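Local coordinates for type II restriction enzyme SfiI (PDB 2EZV), which recognises the double-stranded DNA sequence 5'-GGCCN(5)GGCC-3' as a tetramer and cuts both strands within the five-base spacer, at residues R22-K36 and L237-W250. Numbering follows the deposited sequence.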
loop_
_atom_site.group_PDB
_atom_site.type_symbol
_atom_site.label_atom_id
_atom_site.label_comp_id
_atom_site.label_asym_id
_atom_site.label_seq_id
_atom_site.Cartn_x
_atom_site.Cartn_y
_atom_site.Cartn_z
ATOM N N ARG D 22 12.681 -10.130 -14.511
ATOM C CA ARG D 22 11.420 -10.643 -15.038
ATOM C C ARG D 22 10.213 -9.927 -14.441
ATOM O O ARG D 22 9.294 -9.541 -15.163
ATOM C CB ARG D 22 11.295 -12.149 -14.775
ATOM C CG ARG D 22 10.059 -12.759 -15.411
ATOM C CD ARG D 22 10.086 -12.565 -16.930
ATOM N NE ARG D 22 8.860 -13.018 -17.585
ATOM C CZ ARG D 22 7.696 -12.376 -17.526
ATOM N NH1 ARG D 22 7.592 -11.245 -16.836
ATOM N NH2 ARG D 22 6.633 -12.857 -18.168
ATOM N N THR D 23 10.220 -9.761 -13.121
ATOM C CA THR D 23 9.135 -9.083 -12.409
ATOM C C THR D 23 8.954 -7.664 -12.950
ATOM O O THR D 23 7.834 -7.216 -13.223
ATOM C CB THR D 23 9.448 -9.004 -10.900
ATOM O OG1 THR D 23 9.680 -10.324 -10.396
ATOM C CG2 THR D 23 8.302 -8.378 -10.139
ATOM N N ILE D 24 10.072 -6.964 -13.101
ATOM C CA ILE D 24 10.062 -5.603 -13.609
ATOM C C ILE D 24 9.538 -5.501 -15.042
ATOM O O ILE D 24 8.881 -4.516 -15.386
ATOM C CB ILE D 24 11.476 -4.981 -13.496
ATOM C CG1 ILE D 24 11.803 -4.784 -12.012
ATOM C CG2 ILE D 24 11.541 -3.656 -14.251
ATOM C CD1 ILE D 24 13.197 -4.283 -11.726
ATOM N N VAL D 25 9.812 -6.514 -15.869
ATOM C CA VAL D 25 9.341 -6.512 -17.259
ATOM C C VAL D 25 7.824 -6.619 -17.342
ATOM O O VAL D 25 7.219 -6.031 -18.243
ATOM C CB VAL D 25 9.958 -7.659 -18.094
ATOM C CG1 VAL D 25 9.302 -7.718 -19.488
ATOM C CG2 VAL D 25 11.441 -7.433 -18.249
ATOM N N GLN D 26 7.213 -7.375 -16.424
ATOM C CA GLN D 26 5.754 -7.513 -16.395
ATOM C C GLN D 26 5.140 -6.176 -16.043
ATOM O O GLN D 26 4.129 -5.774 -16.612
ATOM C CB GLN D 26 5.293 -8.504 -15.327
ATOM C CG GLN D 26 5.308 -9.944 -15.753
ATOM C CD GLN D 26 4.269 -10.291 -16.798
ATOM O OE1 GLN D 26 4.518 -11.126 -17.643
ATOM N NE2 GLN D 26 3.104 -9.670 -16.733
ATOM N N ALA D 27 5.743 -5.507 -15.069
ATOM C CA ALA D 27 5.260 -4.214 -14.611
ATOM C C ALA D 27 5.255 -3.237 -15.775
ATOM O O ALA D 27 4.236 -2.625 -16.080
ATOM C CB ALA D 27 6.141 -3.698 -13.483
ATOM N N LEU D 28 6.394 -3.111 -16.441
ATOM C CA LEU D 28 6.491 -2.200 -17.570
ATOM C C LEU D 28 5.522 -2.632 -18.671
ATOM O O LEU D 28 4.844 -1.800 -19.269
ATOM C CB LEU D 28 7.931 -2.164 -18.076
ATOM C CG LEU D 28 8.875 -1.500 -17.065
ATOM C CD1 LEU D 28 10.327 -1.866 -17.360
ATOM C CD2 LEU D 28 8.653 0.015 -17.094
ATOM N N GLN D 29 5.438 -3.934 -18.919
ATOM C CA GLN D 29 4.540 -4.432 -19.948
ATOM C C GLN D 29 3.100 -4.016 -19.677
ATOM O O GLN D 29 2.451 -3.395 -20.522
ATOM C CB GLN D 29 4.603 -5.956 -20.037
ATOM C CG GLN D 29 3.527 -6.537 -20.954
ATOM C CD GLN D 29 3.662 -6.064 -22.399
ATOM O OE1 GLN D 29 2.672 -5.981 -23.129
ATOM N NE2 GLN D 29 4.891 -5.770 -22.820
ATOM N N GLN D 30 2.608 -4.365 -18.494
ATOM C CA GLN D 30 1.242 -4.058 -18.111
ATOM C C GLN D 30 0.985 -2.558 -17.977
ATOM O O GLN D 30 -0.163 -2.110 -17.996
ATOM C CB GLN D 30 0.899 -4.817 -16.819
ATOM C CG GLN D 30 1.001 -6.336 -17.021
ATOM C CD GLN D 30 0.519 -7.173 -15.848
ATOM O OE1 GLN D 30 0.430 -8.392 -15.952
ATOM N NE2 GLN D 30 0.211 -6.527 -14.734
ATOM N N TYR D 31 2.054 -1.780 -17.861
ATOM C CA TYR D 31 1.933 -0.331 -17.745
ATOM C C TYR D 31 2.267 0.369 -19.066
ATOM O O TYR D 31 2.212 1.594 -19.145
ATOM C CB TYR D 31 2.883 0.182 -16.666
ATOM C CG TYR D 31 2.641 1.625 -16.276
ATOM C CD1 TYR D 31 1.495 1.990 -15.565
ATOM C CD2 TYR D 31 3.549 2.630 -16.626
ATOM C CE1 TYR D 31 1.254 3.318 -15.213
ATOM C CE2 TYR D 31 3.312 3.967 -16.278
ATOM C CZ TYR D 31 2.164 4.300 -15.575
ATOM O OH TYR D 31 1.912 5.612 -15.239
ATOM N N SER D 32 2.606 -0.408 -20.097
ATOM C CA SER D 32 3.004 0.157 -21.389
ATOM C C SER D 32 1.975 1.045 -22.095
ATOM O O SER D 32 2.346 2.035 -22.719
ATOM C CB SER D 32 3.461 -0.956 -22.341
ATOM O OG SER D 32 2.364 -1.684 -22.853
ATOM N N LYS D 33 0.693 0.705 -22.012
ATOM C CA LYS D 33 -0.331 1.523 -22.662
ATOM C C LYS D 33 -0.340 2.927 -22.069
ATOM O O LYS D 33 -0.291 3.920 -22.803
ATOM C CB LYS D 33 -1.714 0.897 -22.495
ATOM C CG LYS D 33 -2.843 1.705 -23.135
ATOM C CD LYS D 33 -4.173 1.003 -22.957
ATOM C CE LYS D 33 -5.318 1.803 -23.547
ATOM N NZ LYS D 33 -5.459 3.132 -22.891
ATOM N N GLU D 34 -0.398 3.005 -20.741
ATOM C CA GLU D 34 -0.414 4.289 -20.060
ATOM C C GLU D 34 0.922 5.004 -20.196
ATOM O O GLU D 34 0.974 6.237 -20.234
ATOM C CB GLU D 34 -0.764 4.109 -18.583
ATOM C CG GLU D 34 -0.515 5.357 -17.740
ATOM C CD GLU D 34 -1.109 5.258 -16.355
ATOM O OE1 GLU D 34 -0.670 6.019 -15.468
ATOM O OE2 GLU D 34 -2.018 4.425 -16.156
ATOM N N ALA D 35 2.000 4.231 -20.272
ATOM C CA ALA D 35 3.331 4.810 -20.414
ATOM C C ALA D 35 3.453 5.566 -21.739
ATOM O O ALA D 35 3.944 6.698 -21.778
ATOM C CB ALA D 35 4.397 3.716 -20.334
ATOM N N LYS D 36 3.003 4.937 -22.822
ATOM C CA LYS D 36 3.067 5.561 -24.137
ATOM C C LYS D 36 2.253 6.843 -24.097
ATOM O O LYS D 36 2.704 7.897 -24.546
ATOM C CB LYS D 36 2.510 4.625 -25.210
ATOM C CG LYS D 36 2.695 5.142 -26.622
ATOM C CD LYS D 36 2.357 4.076 -27.649
ATOM C CE LYS D 36 2.568 4.586 -29.078
ATOM N NZ LYS D 36 1.608 5.678 -29.448
ATOM N N LEU D 237 10.758 -4.156 -24.919
ATOM C CA LEU D 237 9.312 -4.060 -25.047
ATOM C C LEU D 237 9.108 -3.029 -26.149
ATOM O O LEU D 237 9.320 -1.835 -25.953
ATOM C CB LEU D 237 8.681 -3.599 -23.730
ATOM C CG LEU D 237 8.928 -4.565 -22.564
ATOM C CD1 LEU D 237 8.232 -4.053 -21.295
ATOM C CD2 LEU D 237 8.412 -5.962 -22.938
ATOM N N HIS D 238 8.706 -3.505 -27.318
ATOM C CA HIS D 238 8.529 -2.634 -28.470
ATOM C C HIS D 238 7.073 -2.347 -28.823
ATOM O O HIS D 238 6.206 -3.220 -28.698
ATOM C CB HIS D 238 9.271 -3.257 -29.665
ATOM C CG HIS D 238 9.098 -2.513 -30.949
ATOM N ND1 HIS D 238 8.208 -2.910 -31.923
ATOM C CD2 HIS D 238 9.681 -1.380 -31.410
ATOM C CE1 HIS D 238 8.249 -2.056 -32.929
ATOM N NE2 HIS D 238 9.133 -1.117 -32.642
ATOM N N TYR D 239 6.816 -1.108 -29.242
ATOM C CA TYR D 239 5.478 -0.669 -29.640
ATOM C C TYR D 239 5.299 -0.752 -31.154
ATOM O O TYR D 239 6.199 -0.399 -31.913
ATOM C CB TYR D 239 5.217 0.789 -29.234
ATOM C CG TYR D 239 5.096 1.078 -27.754
ATOM C CD1 TYR D 239 6.203 1.498 -27.013
ATOM C CD2 TYR D 239 3.861 1.005 -27.108
ATOM C CE1 TYR D 239 6.082 1.844 -25.670
ATOM C CE2 TYR D 239 3.727 1.352 -25.757
ATOM C CZ TYR D 239 4.842 1.767 -25.047
ATOM O OH TYR D 239 4.734 2.087 -23.709
ATOM N N SER D 240 4.129 -1.210 -31.585
ATOM C CA SER D 240 3.801 -1.303 -33.005
ATOM C C SER D 240 2.322 -0.952 -33.132
ATOM O O SER D 240 1.623 -0.857 -32.121
ATOM C CB SER D 240 4.065 -2.716 -33.541
ATOM O OG SER D 240 3.171 -3.671 -32.993
ATOM N N ALA D 241 1.841 -0.758 -34.359
ATOM C CA ALA D 241 0.445 -0.397 -34.591
ATOM C C ALA D 241 -0.560 -1.524 -34.314
ATOM O O ALA D 241 -1.767 -1.339 -34.476
ATOM C CB ALA D 241 0.276 0.103 -36.024
ATOM N N ASP D 242 -0.072 -2.686 -33.892
ATOM C CA ASP D 242 -0.951 -3.820 -33.609
ATOM C C ASP D 242 -1.645 -3.733 -32.253
ATOM O O ASP D 242 -2.716 -4.311 -32.062
ATOM C CB ASP D 242 -0.156 -5.127 -33.690
ATOM C CG ASP D 242 0.329 -5.427 -35.101
ATOM O OD1 ASP D 242 1.077 -6.412 -35.292
ATOM O OD2 ASP D 242 -0.044 -4.674 -36.030
ATOM N N SER D 243 -1.042 -3.003 -31.316
ATOM C CA SER D 243 -1.610 -2.884 -29.980
ATOM C C SER D 243 -1.173 -1.626 -29.242
ATOM O O SER D 243 -0.079 -1.109 -29.477
ATOM C CB SER D 243 -1.215 -4.109 -29.150
ATOM O OG SER D 243 -1.744 -4.028 -27.844
ATOM N N GLU D 244 -2.025 -1.149 -28.336
ATOM C CA GLU D 244 -1.721 0.043 -27.547
ATOM C C GLU D 244 -0.616 -0.273 -26.545
ATOM O O GLU D 244 0.099 0.619 -26.092
ATOM C CB GLU D 244 -2.946 0.516 -26.767
ATOM C CG GLU D 244 -4.206 0.732 -27.571
ATOM C CD GLU D 244 -5.316 1.306 -26.706
ATOM O OE1 GLU D 244 -5.300 2.538 -26.478
ATOM O OE2 GLU D 244 -6.185 0.527 -26.236
ATOM N N TYR D 245 -0.504 -1.545 -26.173
ATOM C CA TYR D 245 0.530 -1.958 -25.240
ATOM C C TYR D 245 1.700 -2.423 -26.072
ATOM O O TYR D 245 1.564 -2.635 -27.273
ATOM C CB TYR D 245 0.079 -3.134 -24.374
ATOM C CG TYR D 245 -1.062 -2.853 -23.434
ATOM C CD1 TYR D 245 -2.379 -2.804 -23.891
ATOM C CD2 TYR D 245 -0.828 -2.668 -22.073
ATOM C CE1 TYR D 245 -3.439 -2.580 -23.009
ATOM C CE2 TYR D 245 -1.875 -2.443 -21.185
ATOM C CZ TYR D 245 -3.177 -2.399 -21.656
ATOM O OH TYR D 245 -4.205 -2.163 -20.768
ATOM N N THR D 246 2.846 -2.589 -25.430
ATOM C CA THR D 246 4.022 -3.069 -26.128
ATOM C C THR D 246 3.857 -4.571 -26.406
ATOM O O THR D 246 2.965 -5.216 -25.860
ATOM C CB THR D 246 5.289 -2.864 -25.275
ATOM O OG1 THR D 246 5.033 -3.305 -23.937
ATOM C CG2 THR D 246 5.708 -1.394 -25.267
ATOM N N GLN D 247 4.711 -5.114 -27.267
ATOM C CA GLN D 247 4.670 -6.536 -27.579
ATOM C C GLN D 247 5.300 -7.271 -26.396
ATOM O O GLN D 247 6.486 -7.097 -26.098
ATOM C CB GLN D 247 5.454 -6.831 -28.866
ATOM C CG GLN D 247 4.867 -6.183 -30.109
ATOM C CD GLN D 247 3.530 -6.788 -30.524
ATOM O OE1 GLN D 247 2.729 -6.142 -31.209
ATOM N NE2 GLN D 247 3.290 -8.036 -30.124
ATOM N N PRO D 248 4.506 -8.096 -25.696
ATOM C CA PRO D 248 4.992 -8.852 -24.540
ATOM C C PRO D 248 5.981 -9.932 -24.972
ATOM O O PRO D 248 5.607 -11.088 -25.166
ATOM C CB PRO D 248 3.708 -9.437 -23.963
ATOM C CG PRO D 248 2.920 -9.729 -25.218
ATOM C CD PRO D 248 3.115 -8.467 -26.022
ATOM N N ARG D 249 7.241 -9.552 -25.132
ATOM C CA ARG D 249 8.256 -10.499 -25.550
ATOM C C ARG D 249 9.355 -10.623 -24.502
ATOM O O ARG D 249 9.918 -9.625 -24.051
ATOM C CB ARG D 249 8.845 -10.076 -26.912
ATOM N N TRP D 250 9.642 -11.855 -24.099
ATOM C CA TRP D 250 10.681 -12.094 -23.107
ATOM C C TRP D 250 11.785 -12.909 -23.737
ATOM O O TRP D 250 11.530 -13.947 -24.344
ATOM C CB TRP D 250 10.114 -12.824 -21.879
ATOM C CG TRP D 250 11.169 -13.384 -20.955
ATOM C CD1 TRP D 250 11.609 -14.674 -20.905
ATOM C CD2 TRP D 250 11.926 -12.663 -19.965
ATOM N NE1 TRP D 250 12.589 -14.807 -19.946
ATOM C CE2 TRP D 250 12.804 -13.592 -19.356
ATOM C CE3 TRP D 250 11.945 -11.326 -19.535
ATOM C CZ2 TRP D 250 13.695 -13.229 -18.338
ATOM C CZ3 TRP D 250 12.829 -10.962 -18.525
ATOM C CH2 TRP D 250 13.694 -11.915 -17.936
#
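S32 and K33 take hold of Y245 and T246 where the helix runs closest to the loop. The backbone N of T246 donates to S32 OG at 2.8 Å, with 157° at the hydrogen, while that hydroxyl itself donates to Q29 O (2.9 Å). A chi1 of 76°, placing OG between its backbone N and carbonyl carbon, allows both. S32 O is gripped twice: Y239 OH donates to it at 2.6 Å, tilted 23° from the carbonyl plane, and K36 N arrives from that plane's opposite face.

K33 CB sits over the centre of the Y245 ring, 3.5 Å from its centroid, and K33 CD meets Y245 CE1 at 3.7 Å; Q29 O and Q30 O lie at the ring's edge. With Y245 cut back to an alanine, K33 CB and CD would probably lose the ring they lie on, leaving a gap beside Q29 O and Q30 O. T246 CG2 sits over the centre of one face of the Y239 ring; the K36 chain lies over the opposite face, toward the rim. K33 also reaches a long salt bridge to E244.

Toward earlier turns the contact becomes apolar: L237 CD1 meets L28 CB at 3.7 Å, and V25 CG2 abuts the edge of W250. R22 CD lies over the six-membered ring of W250, a CH-pi contact of 3.4 Å to the centroid.

Outward, W250 NE1 bonds to D252, and L237 pairs with I181 in the central sheet. Helix 10-41 thus packs on the connection from that sheet to the 249-253/259-263 hairpin, a largely buried contact in a PDDEXK-clan nuclease.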